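Local coordinates for protein aminotransferase class I and II (Anaerococcus prevotii, PDB 4EMY) that probably acts as a pyridoxal-5'-phosphate-dependent transaminase of the class I family, working as a homodimer, at residues S59-M67 / A304-L312; A212-V223 / F244-V255. All blocks are in the same frame, centred on the assembly; numbering follows the deposited sequence.

Interaction 1 joins two helices and interaction 2 two neighbouring parallel strands of one aminotransferase chain. Residues 212-223 and 244-255 fall between the two halves of interaction 1 in the sequence. The centres lie 35 Å apart and the nearest atoms about 12 Å, so the contacts do not touch. The cofactor relates them: the side chain of Ile222 in interaction 2 is about 9 Å from a bound pyridoxal-5'-phosphate, and that of Val60 in interaction 1 about 13 Å. Strand 251-258 runs on from Val255 to Ser258, which binds the cofactor, whereas Val60 is about 11 Å from Ser260, side chain to side chain. Both contacts also reach the second subunit.

Interaction 1 (S59-M67 / A304-L312); sequences SVYDRLDEM and AAQNILIEL
Ile308 meets three residues of 59-67, each through a different branch. Its side chain crosses that of Val60 at about a right angle, with CG2 of Ile308 3.9 Å from Val60 CG1. CD1 of Ile308 reaches Leu64 CB (3.9 Å), and its CG1 receives the CE methyl of selenomethionine Met67 (3.7 Å). Chi1 at -70° sets CG1 anti to the carbonyl carbon and CG2 anti to the backbone N, splitting the branches between these neighbours. An alanine here is likely to open a gap between the helices and leave the Met67 methyl without its partner. Met67 bends at chi3 (-66°), bringing CE over the 304-312 backbone and SE beside Asn307 CB. Leu64 CD1 packs on Ala304 CB (3.8 Å). At the other end Leu312 crosses Arg63, its CD1 3.9 Å from Arg63 CD, while Arg63 NH1 turns to a salt bridge with Glu66 OE1. No hydrogen bond crosses; most contacts are aliphatic. Helices 59-66 and 304-311, axes 9.3 Å apart and directions 114° apart, cross beside the subunit interface, where Arg69 of the second subunit salt-bridges Asp62 and its Ile72 packs on Leu64. Within the chain, Ile72 of helix 69-73 touches Leu64, Met67 and Ala304, and Tyr321 of helix 315-345 covers Ser59 and Leu312.

Interaction 2 (A212-V223 / F244-V255); sequences AEDKDKKITLIV and FSNLPRNLFVVV
Asn250 ND2 is gripped by two backbone carbonyls, donating to Ala212 O at 2.9 Å and to Lys217 O at 3.0 Å. Both acceptors lie close to the plane of the amide, which fits one N-H for each and fixes the rotation of the group. The bond to Lys217 is the straighter, with 173° at the hydrogen. CG stands between the backbone N and the carbonyl carbon (chi1 60°), which turns the amide back between Ala212 O and the Lys217 carbonyl at the end of the 214-217 turn. The side chain thus ties the loop ahead of strand 218-224 to the 248-251 turn leading into strand 251-258, two adjacent parallel strands in the mixed seven-stranded sheet of the large domain, as in fold-type I aminotransferases.

The strands pair in parallel from Ile219 with Leu251 to Val223 with Val255, their axes 20° apart. Toward 251-258 the odd residues bond: Ile219 N donates to Asn250 O (3.0 Å), Leu221 N to Phe252 O (2.9 Å) and Val223 N to Val254 O, while Ile219 O and Leu221 O accept from Phe252 N and Val254 N. Lys218, Thr220 and Ile222 bond instead to 178-182, on the side of strand 179-184. Thr220, Ile222, Phe252 and Val254 face helix 109-121, where Tyr121 touches Thr220 and Phe252 while Ala117 meets Ile222 and Val254. Met6 of the second subunit also packs on Thr220 and Phe252.

The other face carries Ile219, Leu221, Val223, Leu251, Val253 and Val255, and helix 198-211 packs on it through Lys211 and Trp201. Leu251 CD1 crosses to Ile219 CG2 (3.7 Å). Phe244 adds its ring on this side: Val253 CG1 lies 4.1 Å above its plane, offset toward the rim, and Leu221 CD2 meets its CE1 at 3.6 Å.

Interaction 1 (S59-M67 / A304-L312)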
loop_
_atom_site.group_PDB
_atom_site.type_symbol
_atom_site.label_atom_id
_atom_site.label_comp_id
_atom_site.label_asym_id
_atom_site.label_seq_id
_atom_site.Cartn_x
_atom_site.Cartn_y
_atom_site.Cartn_z
ATOM N N SER A 59 -24.199 5.086 5.360
ATOM C CA SER A 59 -24.310 3.628 5.368
ATOM C C SER A 59 -22.949 2.943 5.374
ATOM O O SER A 59 -22.818 1.837 5.887
ATOM C CB SER A 59 -25.114 3.147 4.168
ATOM O OG SER A 59 -24.468 3.517 2.965
ATOM N N VAL A 60 -21.946 3.603 4.797
ATOM C CA VAL A 60 -20.567 3.136 4.864
ATOM C C VAL A 60 -19.946 3.460 6.230
ATOM O O VAL A 60 -19.575 2.555 6.974
ATOM C CB VAL A 60 -19.708 3.713 3.714
ATOM C CG1 VAL A 60 -18.266 3.233 3.816
ATOM C CG2 VAL A 60 -20.288 3.325 2.365
ATOM N N TYR A 61 -19.861 4.742 6.569
ATOM C CA TYR A 61 -19.167 5.183 7.792
ATOM C C TYR A 61 -19.857 4.896 9.138
ATOM O O TYR A 61 -19.200 4.941 10.185
ATOM C CB TYR A 61 -18.719 6.646 7.665
ATOM C CG TYR A 61 -17.656 6.783 6.609
ATOM C CD1 TYR A 61 -16.308 6.699 6.938
ATOM C CD2 TYR A 61 -18.002 6.926 5.264
ATOM C CE1 TYR A 61 -15.335 6.783 5.961
ATOM C CE2 TYR A 61 -17.034 7.008 4.279
ATOM C CZ TYR A 61 -15.705 6.937 4.633
ATOM O OH TYR A 61 -14.746 7.023 3.656
ATOM N N ASP A 62 -21.152 4.576 9.116
ATOM C CA ASP A 62 -21.825 4.082 10.316
ATOM C C ASP A 62 -21.247 2.731 10.747
ATOM O O ASP A 62 -21.086 2.470 11.942
ATOM C CB ASP A 62 -23.343 3.966 10.119
ATOM C CG ASP A 62 -24.046 5.318 10.088
ATOM O OD1 ASP A 62 -23.539 6.282 10.698
ATOM O OD2 ASP A 62 -25.115 5.408 9.448
ATOM N N ARG A 63 -20.937 1.879 9.774
ATOM C CA ARG A 63 -20.353 0.566 10.058
ATOM C C ARG A 63 -19.018 0.685 10.778
ATOM O O ARG A 63 -18.767 -0.037 11.738
ATOM C CB ARG A 63 -20.180 -0.254 8.776
ATOM C CG ARG A 63 -21.444 -0.398 7.949
ATOM C CD ARG A 63 -22.609 -0.953 8.746
ATOM N NE ARG A 63 -23.837 -0.259 8.368
ATOM C CZ ARG A 63 -24.541 0.538 9.167
ATOM N NH1 ARG A 63 -24.170 0.736 10.423
ATOM N NH2 ARG A 63 -25.637 1.126 8.708
ATOM N N LEU A 64 -18.167 1.595 10.307
ATOM C CA LEU A 64 -16.899 1.896 10.969
ATOM C C LEU A 64 -17.147 2.410 12.388
ATOM O O LEU A 64 -16.461 2.005 13.325
ATOM C CB LEU A 64 -16.090 2.908 10.150
ATOM C CG LEU A 64 -14.776 3.441 10.729
ATOM C CD1 LEU A 64 -13.721 2.349 10.824
ATOM C CD2 LEU A 64 -14.263 4.623 9.921
ATOM N N ASP A 65 -18.136 3.287 12.537
ATOM C CA ASP A 65 -18.525 3.804 13.851
ATOM C C ASP A 65 -18.908 2.690 14.834
ATOM O O ASP A 65 -18.533 2.739 16.006
ATOM C CB ASP A 65 -19.671 4.826 13.728
ATOM C CG ASP A 65 -19.181 6.238 13.403
ATOM O OD1 ASP A 65 -18.047 6.586 13.796
ATOM O OD2 ASP A 65 -19.940 7.011 12.769
ATOM N N GLU A 66 -19.633 1.685 14.345
ATOM C CA GLU A 66 -20.189 0.631 15.200
ATOM C C GLU A 66 -19.273 -0.571 15.344
ATOM O O GLU A 66 -19.470 -1.409 16.221
ATOM C CB GLU A 66 -21.538 0.177 14.664
ATOM C CG GLU A 66 -22.647 1.196 14.871
ATOM C CD GLU A 66 -23.741 1.092 13.823
ATOM O OE1 GLU A 66 -23.570 0.319 12.847
ATOM O OE2 GLU A 66 -24.771 1.786 13.977
HETATM N N MSE A 67 -18.268 -0.638 14.479
HETATM C CA MSE A 67 -17.316 -1.741 14.437
HETATM C C MSE A 67 -16.510 -1.864 15.721
HETATM O O MSE A 67 -16.106 -0.858 16.308
HETATM C CB MSE A 67 -16.359 -1.536 13.266
HETATM C CG MSE A 67 -15.501 -2.710 12.961
HETATM SE SE MSE A 67 -14.723 -2.450 11.220
HETATM C CE MSE A 67 -16.346 -2.530 10.134
ATOM N N ALA A 304 -10.116 -2.278 8.595
ATOM C CA ALA A 304 -11.462 -1.721 8.803
ATOM C C ALA A 304 -12.310 -1.699 7.529
ATOM O O ALA A 304 -13.493 -2.056 7.562
ATOM C CB ALA A 304 -11.401 -0.334 9.435
ATOM N N ALA A 305 -11.697 -1.300 6.414
ATOM C CA ALA A 305 -12.394 -1.184 5.133
ATOM C C ALA A 305 -12.915 -2.532 4.617
ATOM O O ALA A 305 -14.002 -2.613 4.030
ATOM C CB ALA A 305 -11.492 -0.533 4.102
ATOM N N GLN A 306 -12.140 -3.587 4.844
ATOM C CA GLN A 306 -12.537 -4.924 4.431
ATOM C C GLN A 306 -13.740 -5.384 5.228
ATOM O O GLN A 306 -14.684 -5.937 4.678
ATOM C CB GLN A 306 -11.384 -5.908 4.600
ATOM C CG GLN A 306 -10.192 -5.613 3.712
ATOM C CD GLN A 306 -9.103 -6.662 3.816
ATOM O OE1 GLN A 306 -9.262 -7.696 4.471
ATOM N NE2 GLN A 306 -7.980 -6.403 3.150
ATOM N N ASN A 307 -13.695 -5.139 6.529
ATOM C CA ASN A 307 -14.797 -5.473 7.422
ATOM C C ASN A 307 -16.056 -4.662 7.126
ATOM O O ASN A 307 -17.170 -5.163 7.298
ATOM C CB ASN A 307 -14.363 -5.322 8.879
ATOM C CG ASN A 307 -13.390 -6.406 9.304
ATOM O OD1 ASN A 307 -13.581 -7.581 8.991
ATOM N ND2 ASN A 307 -12.338 -6.016 10.019
ATOM N N ILE A 308 -15.867 -3.427 6.661
ATOM C CA ILE A 308 -16.980 -2.584 6.231
ATOM C C ILE A 308 -17.735 -3.262 5.087
ATOM O O ILE A 308 -18.961 -3.398 5.148
ATOM C CB ILE A 308 -16.534 -1.146 5.860
ATOM C CG1 ILE A 308 -16.122 -0.376 7.121
ATOM C CG2 ILE A 308 -17.655 -0.390 5.149
ATOM C CD1 ILE A 308 -15.453 0.959 6.863
ATOM N N LEU A 309 -17.004 -3.716 4.069
ATOM C CA LEU A 309 -17.620 -4.414 2.939
ATOM C C LEU A 309 -18.367 -5.681 3.371
ATOM O O LEU A 309 -19.453 -5.975 2.854
ATOM C CB LEU A 309 -16.583 -4.749 1.870
ATOM C CG LEU A 309 -17.131 -5.143 0.496
ATOM C CD1 LEU A 309 -17.627 -3.914 -0.244
ATOM C CD2 LEU A 309 -16.072 -5.852 -0.331
ATOM N N ILE A 310 -17.785 -6.415 4.321
ATOM C CA ILE A 310 -18.388 -7.636 4.843
ATOM C C ILE A 310 -19.708 -7.314 5.541
ATOM O O ILE A 310 -20.720 -7.983 5.315
ATOM C CB ILE A 310 -17.439 -8.371 5.819
ATOM C CG1 ILE A 310 -16.231 -8.946 5.071
ATOM C CG2 ILE A 310 -18.172 -9.474 6.577
ATOM C CD1 ILE A 310 -15.128 -9.456 5.979
ATOM N N GLU A 311 -19.684 -6.275 6.375
ATOM C CA GLU A 311 -20.843 -5.868 7.153
ATOM C C GLU A 311 -21.923 -5.243 6.282
ATOM O O GLU A 311 -23.112 -5.282 6.628
ATOM C CB GLU A 311 -20.435 -4.900 8.267
ATOM C CG GLU A 311 -19.838 -5.581 9.485
ATOM C CD GLU A 311 -20.812 -6.532 10.154
ATOM O OE1 GLU A 311 -21.758 -6.053 10.815
ATOM O OE2 GLU A 311 -20.632 -7.763 10.018
ATOM N N LEU A 312 -21.511 -4.662 5.157
ATOM C CA LEU A 312 -22.466 -4.071 4.216
ATOM C C LEU A 312 -23.270 -5.135 3.462
ATOM O O LEU A 312 -24.229 -4.815 2.752
ATOM C CB LEU A 312 -21.757 -3.116 3.249
ATOM C CG LEU A 312 -22.060 -1.622 3.405
ATOM C CD1 LEU A 312 -22.007 -1.185 4.853
ATOM C CD2 LEU A 312 -21.099 -0.788 2.578
#

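Interaction 2 (A212-V223 / F244-V255)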
loop_
_atom_site.group_PDB
_atom_site.type_symbol
_atom_site.label_atom_id
_atom_site.label_comp_id
_atom_site.label_asym_id
_atom_site.label_seq_id
_atom_site.Cartn_x
_atom_site.Cartn_y
_atom_site.Cartn_z
ATOM N N ALA A 212 -4.767 -15.100 -29.244
ATOM C CA ALA A 212 -4.505 -16.194 -28.311
ATOM C C ALA A 212 -4.428 -17.570 -28.986
ATOM O O ALA A 212 -4.076 -18.562 -28.343
ATOM C CB ALA A 212 -5.536 -16.200 -27.189
ATOM N N GLU A 213 -4.756 -17.630 -30.274
ATOM C CA GLU A 213 -4.575 -18.857 -31.050
ATOM C C GLU A 213 -3.095 -19.214 -31.185
ATOM O O GLU A 213 -2.752 -20.390 -31.262
ATOM C CB GLU A 213 -5.212 -18.744 -32.435
ATOM C CG GLU A 213 -6.724 -18.571 -32.423
ATOM C CD GLU A 213 -7.304 -18.504 -33.822
ATOM O OE1 GLU A 213 -8.103 -17.586 -34.096
ATOM O OE2 GLU A 213 -6.953 -19.368 -34.657
ATOM N N ASP A 214 -2.232 -18.197 -31.216
ATOM C CA ASP A 214 -0.784 -18.409 -31.217
ATOM C C ASP A 214 -0.334 -18.679 -29.792
ATOM O O ASP A 214 -0.186 -17.758 -28.985
ATOM C CB ASP A 214 -0.036 -17.205 -31.809
ATOM C CG ASP A 214 1.463 -17.473 -32.020
ATOM O OD1 ASP A 214 1.954 -18.585 -31.710
ATOM O OD2 ASP A 214 2.159 -16.549 -32.499
ATOM N N LYS A 215 -0.109 -19.953 -29.495
ATOM C CA LYS A 215 0.154 -20.391 -28.129
ATOM C C LYS A 215 1.593 -20.125 -27.658
ATOM O O LYS A 215 2.006 -20.599 -26.602
ATOM C CB LYS A 215 -0.254 -21.862 -27.953
ATOM C CG LYS A 215 -1.742 -22.130 -28.194
ATOM C CD LYS A 215 -2.641 -21.706 -27.034
ATOM C CE LYS A 215 -2.516 -22.671 -25.856
ATOM N NZ LYS A 215 -3.601 -22.556 -24.835
ATOM N N ASP A 216 2.340 -19.359 -28.451
ATOM C CA ASP A 216 3.625 -18.802 -28.029
ATOM C C ASP A 216 3.427 -17.436 -27.376
ATOM O O ASP A 216 4.312 -16.927 -26.686
ATOM C CB ASP A 216 4.566 -18.668 -29.226
ATOM C CG ASP A 216 5.303 -19.954 -29.534
ATOM O OD1 ASP A 216 5.383 -20.830 -28.644
ATOM O OD2 ASP A 216 5.817 -20.087 -30.668
ATOM N N LYS A 217 2.256 -16.851 -27.602
ATOM C CA LYS A 217 1.951 -15.512 -27.126
ATOM C C LYS A 217 1.104 -15.562 -25.860
ATOM O O LYS A 217 0.207 -16.395 -25.743
ATOM C CB LYS A 217 1.237 -14.717 -28.222
ATOM C CG LYS A 217 1.977 -14.688 -29.551
ATOM C CD LYS A 217 3.168 -13.741 -29.521
ATOM C CE LYS A 217 4.033 -13.903 -30.764
ATOM N NZ LYS A 217 5.225 -13.006 -30.772
ATOM N N LYS A 218 1.406 -14.682 -24.911
ATOM C CA LYS A 218 0.618 -14.569 -23.684
ATOM C C LYS A 218 0.055 -13.163 -23.571
ATOM O O LYS A 218 0.793 -12.183 -23.682
ATOM C CB LYS A 218 1.450 -14.930 -22.452
ATOM C CG LYS A 218 1.636 -16.428 -22.268
ATOM C CD LYS A 218 2.689 -16.748 -21.221
ATOM C CE LYS A 218 3.342 -18.102 -21.484
ATOM N NZ LYS A 218 2.416 -19.257 -21.293
ATOM N N ILE A 219 -1.255 -13.064 -23.373
ATOM C CA ILE A 219 -1.925 -11.767 -23.351
ATOM C C ILE A 219 -2.671 -11.569 -22.039
ATOM O O ILE A 219 -3.355 -12.480 -21.571
ATOM C CB ILE A 219 -2.910 -11.628 -24.530
ATOM C CG1 ILE A 219 -2.205 -11.928 -25.859
ATOM C CG2 ILE A 219 -3.541 -10.238 -24.555
ATOM C CD1 ILE A 219 -3.128 -12.429 -26.941
ATOM N N THR A 220 -2.528 -10.386 -21.447
ATOM C CA THR A 220 -3.313 -10.022 -20.268
ATOM C C THR A 220 -4.178 -8.782 -20.516
ATOM O O THR A 220 -3.670 -7.723 -20.882
ATOM C CB THR A 220 -2.426 -9.830 -19.021
ATOM O OG1 THR A 220 -1.702 -11.039 -18.770
ATOM C CG2 THR A 220 -3.264 -9.505 -17.795
ATOM N N LEU A 221 -5.487 -8.947 -20.329
ATOM C CA LEU A 221 -6.433 -7.841 -20.343
ATOM C C LEU A 221 -6.649 -7.326 -18.926
ATOM O O LEU A 221 -7.114 -8.065 -18.055
ATOM C CB LEU A 221 -7.768 -8.280 -20.950
ATOM C CG LEU A 221 -8.897 -7.247 -21.090
ATOM C CD1 LEU A 221 -8.496 -6.066 -21.966
ATOM C CD2 LEU A 221 -10.159 -7.901 -21.632
ATOM N N ILE A 222 -6.292 -6.059 -18.711
ATOM C CA ILE A 222 -6.542 -5.339 -17.460
ATOM C C ILE A 222 -7.744 -4.409 -17.637
ATOM O O ILE A 222 -7.762 -3.575 -18.544
ATOM C CB ILE A 222 -5.341 -4.447 -17.071
ATOM C CG1 ILE A 222 -3.991 -5.126 -17.379
ATOM C CG2 ILE A 222 -5.506 -3.893 -15.651
ATOM C CD1 ILE A 222 -3.414 -5.953 -16.259
ATOM N N VAL A 223 -8.743 -4.538 -16.771
ATOM C CA VAL A 223 -9.913 -3.669 -16.855
ATOM C C VAL A 223 -10.045 -2.860 -15.578
ATOM O O VAL A 223 -10.205 -3.425 -14.495
ATOM C CB VAL A 223 -11.216 -4.452 -17.115
ATOM C CG1 VAL A 223 -12.287 -3.520 -17.657
ATOM C CG2 VAL A 223 -10.982 -5.576 -18.106
ATOM N N PHE A 244 -16.097 -12.599 -20.589
ATOM C CA PHE A 244 -14.812 -13.095 -20.114
ATOM C C PHE A 244 -14.838 -14.584 -19.776
ATOM O O PHE A 244 -13.827 -15.140 -19.343
ATOM C CB PHE A 244 -14.313 -12.271 -18.918
ATOM C CG PHE A 244 -14.106 -10.804 -19.222
ATOM C CD1 PHE A 244 -13.695 -10.381 -20.483
ATOM C CD2 PHE A 244 -14.300 -9.846 -18.231
ATOM C CE1 PHE A 244 -13.508 -9.037 -20.753
ATOM C CE2 PHE A 244 -14.107 -8.499 -18.493
ATOM C CZ PHE A 244 -13.710 -8.094 -19.757
ATOM N N SER A 245 -15.985 -15.228 -19.995
ATOM C CA SER A 245 -16.133 -16.666 -19.760
ATOM C C SER A 245 -15.353 -17.494 -20.773
ATOM O O SER A 245 -15.290 -17.144 -21.944
ATOM C CB SER A 245 -17.605 -17.071 -19.826
ATOM O OG SER A 245 -18.391 -16.291 -18.953
ATOM N N ASN A 246 -14.763 -18.591 -20.305
ATOM C CA ASN A 246 -14.136 -19.606 -21.170
ATOM C C ASN A 246 -13.165 -19.059 -22.213
ATOM O O ASN A 246 -13.251 -19.380 -23.398
ATOM C CB ASN A 246 -15.209 -20.476 -21.823
ATOM C CG ASN A 246 -16.133 -21.108 -20.800
ATOM O OD1 ASN A 246 -17.333 -20.814 -20.760
ATOM N ND2 ASN A 246 -15.572 -21.961 -19.944
ATOM N N LEU A 247 -12.251 -18.216 -21.750
ATOM C CA LEU A 247 -11.219 -17.643 -22.593
ATOM C C LEU A 247 -10.029 -18.587 -22.606
ATOM O O LEU A 247 -9.784 -19.268 -21.611
ATOM C CB LEU A 247 -10.811 -16.269 -22.064
ATOM C CG LEU A 247 -11.392 -15.015 -22.727
ATOM C CD1 LEU A 247 -12.882 -15.109 -23.018
ATOM C CD2 LEU A 247 -11.101 -13.802 -21.861
ATOM N N PRO A 248 -9.293 -18.647 -23.733
ATOM C CA PRO A 248 -8.150 -19.561 -23.820
ATOM C C PRO A 248 -7.135 -19.368 -22.688
ATOM O O PRO A 248 -6.884 -18.243 -22.255
ATOM C CB PRO A 248 -7.514 -19.231 -25.183
ATOM C CG PRO A 248 -8.222 -18.022 -25.693
ATOM C CD PRO A 248 -9.551 -17.972 -25.016
ATOM N N ARG A 249 -6.580 -20.480 -22.219
ATOM C CA ARG A 249 -5.556 -20.512 -21.176
ATOM C C ARG A 249 -4.608 -19.302 -21.194
ATOM O O ARG A 249 -4.328 -18.713 -20.149
ATOM C CB ARG A 249 -4.784 -21.840 -21.277
ATOM C CG ARG A 249 -3.564 -21.979 -20.378
ATOM C CD ARG A 249 -3.165 -23.440 -20.180
ATOM N NE ARG A 249 -4.084 -24.142 -19.275
ATOM C CZ ARG A 249 -4.913 -25.126 -19.630
ATOM N NH1 ARG A 249 -4.952 -25.575 -20.885
ATOM N NH2 ARG A 249 -5.701 -25.679 -18.714
ATOM N N ASN A 250 -4.149 -18.921 -22.385
ATOM C CA ASN A 250 -3.169 -17.838 -22.549
ATOM C C ASN A 250 -3.753 -16.418 -22.643
ATOM O O ASN A 250 -3.037 -15.463 -22.966
ATOM C CB ASN A 250 -2.266 -18.123 -23.753
ATOM C CG ASN A 250 -3.042 -18.240 -25.052
ATOM O OD1 ASN A 250 -4.109 -18.853 -25.106
ATOM N ND2 ASN A 250 -2.501 -17.651 -26.110
ATOM N N LEU A 251 -5.048 -16.280 -22.373
ATOM C CA LEU A 251 -5.678 -14.967 -22.321
ATOM C C LEU A 251 -6.226 -14.708 -20.926
ATOM O O LEU A 251 -7.377 -15.030 -20.620
ATOM C CB LEU A 251 -6.775 -14.830 -23.381
ATOM C CG LEU A 251 -7.456 -13.464 -23.564
ATOM C CD1 LEU A 251 -6.453 -12.361 -23.864
ATOM C CD2 LEU A 251 -8.502 -13.533 -24.667
ATOM N N PHE A 252 -5.384 -14.134 -20.077
ATOM C CA PHE A 252 -5.751 -13.869 -18.698
ATOM C C PHE A 252 -6.440 -12.509 -18.572
ATOM O O PHE A 252 -6.234 -11.618 -19.400
ATOM C CB PHE A 252 -4.511 -13.966 -17.797
ATOM C CG PHE A 252 -4.823 -13.992 -16.326
ATOM C CD1 PHE A 252 -5.730 -14.908 -15.807
ATOM C CD2 PHE A 252 -4.193 -13.108 -15.456
ATOM C CE1 PHE A 252 -6.015 -14.931 -14.453
ATOM C CE2 PHE A 252 -4.470 -13.131 -14.101
ATOM C CZ PHE A 252 -5.381 -14.043 -13.596
ATOM N N VAL A 253 -7.277 -12.369 -17.548
ATOM C CA VAL A 253 -8.004 -11.127 -17.299
ATOM C C VAL A 253 -7.832 -10.739 -15.837
ATOM O O VAL A 253 -8.100 -11.546 -14.952
ATOM C CB VAL A 253 -9.512 -11.251 -17.646
ATOM C CG1 VAL A 253 -10.284 -10.026 -17.189
ATOM C CG2 VAL A 253 -9.710 -11.434 -19.140
ATOM N N VAL A 254 -7.358 -9.517 -15.593
ATOM C CA VAL A 254 -7.338 -8.948 -14.244
ATOM C C VAL A 254 -8.254 -7.731 -14.199
ATOM O O VAL A 254 -8.053 -6.758 -14.932
ATOM C CB VAL A 254 -5.924 -8.544 -13.773
ATOM C CG1 VAL A 254 -5.958 -8.114 -12.310
ATOM C CG2 VAL A 254 -4.940 -9.689 -13.955
ATOM N N VAL A 255 -9.266 -7.799 -13.342
ATOM C CA VAL A 255 -10.203 -6.699 -13.174
ATOM C C VAL A 255 -9.798 -5.925 -11.923
ATOM O O VAL A 255 -9.654 -6.508 -10.851
ATOM C CB VAL A 255 -11.664 -7.210 -13.116
ATOM C CG1 VAL A 255 -12.614 -6.142 -12.603
ATOM C CG2 VAL A 255 -12.113 -7.675 -14.492
#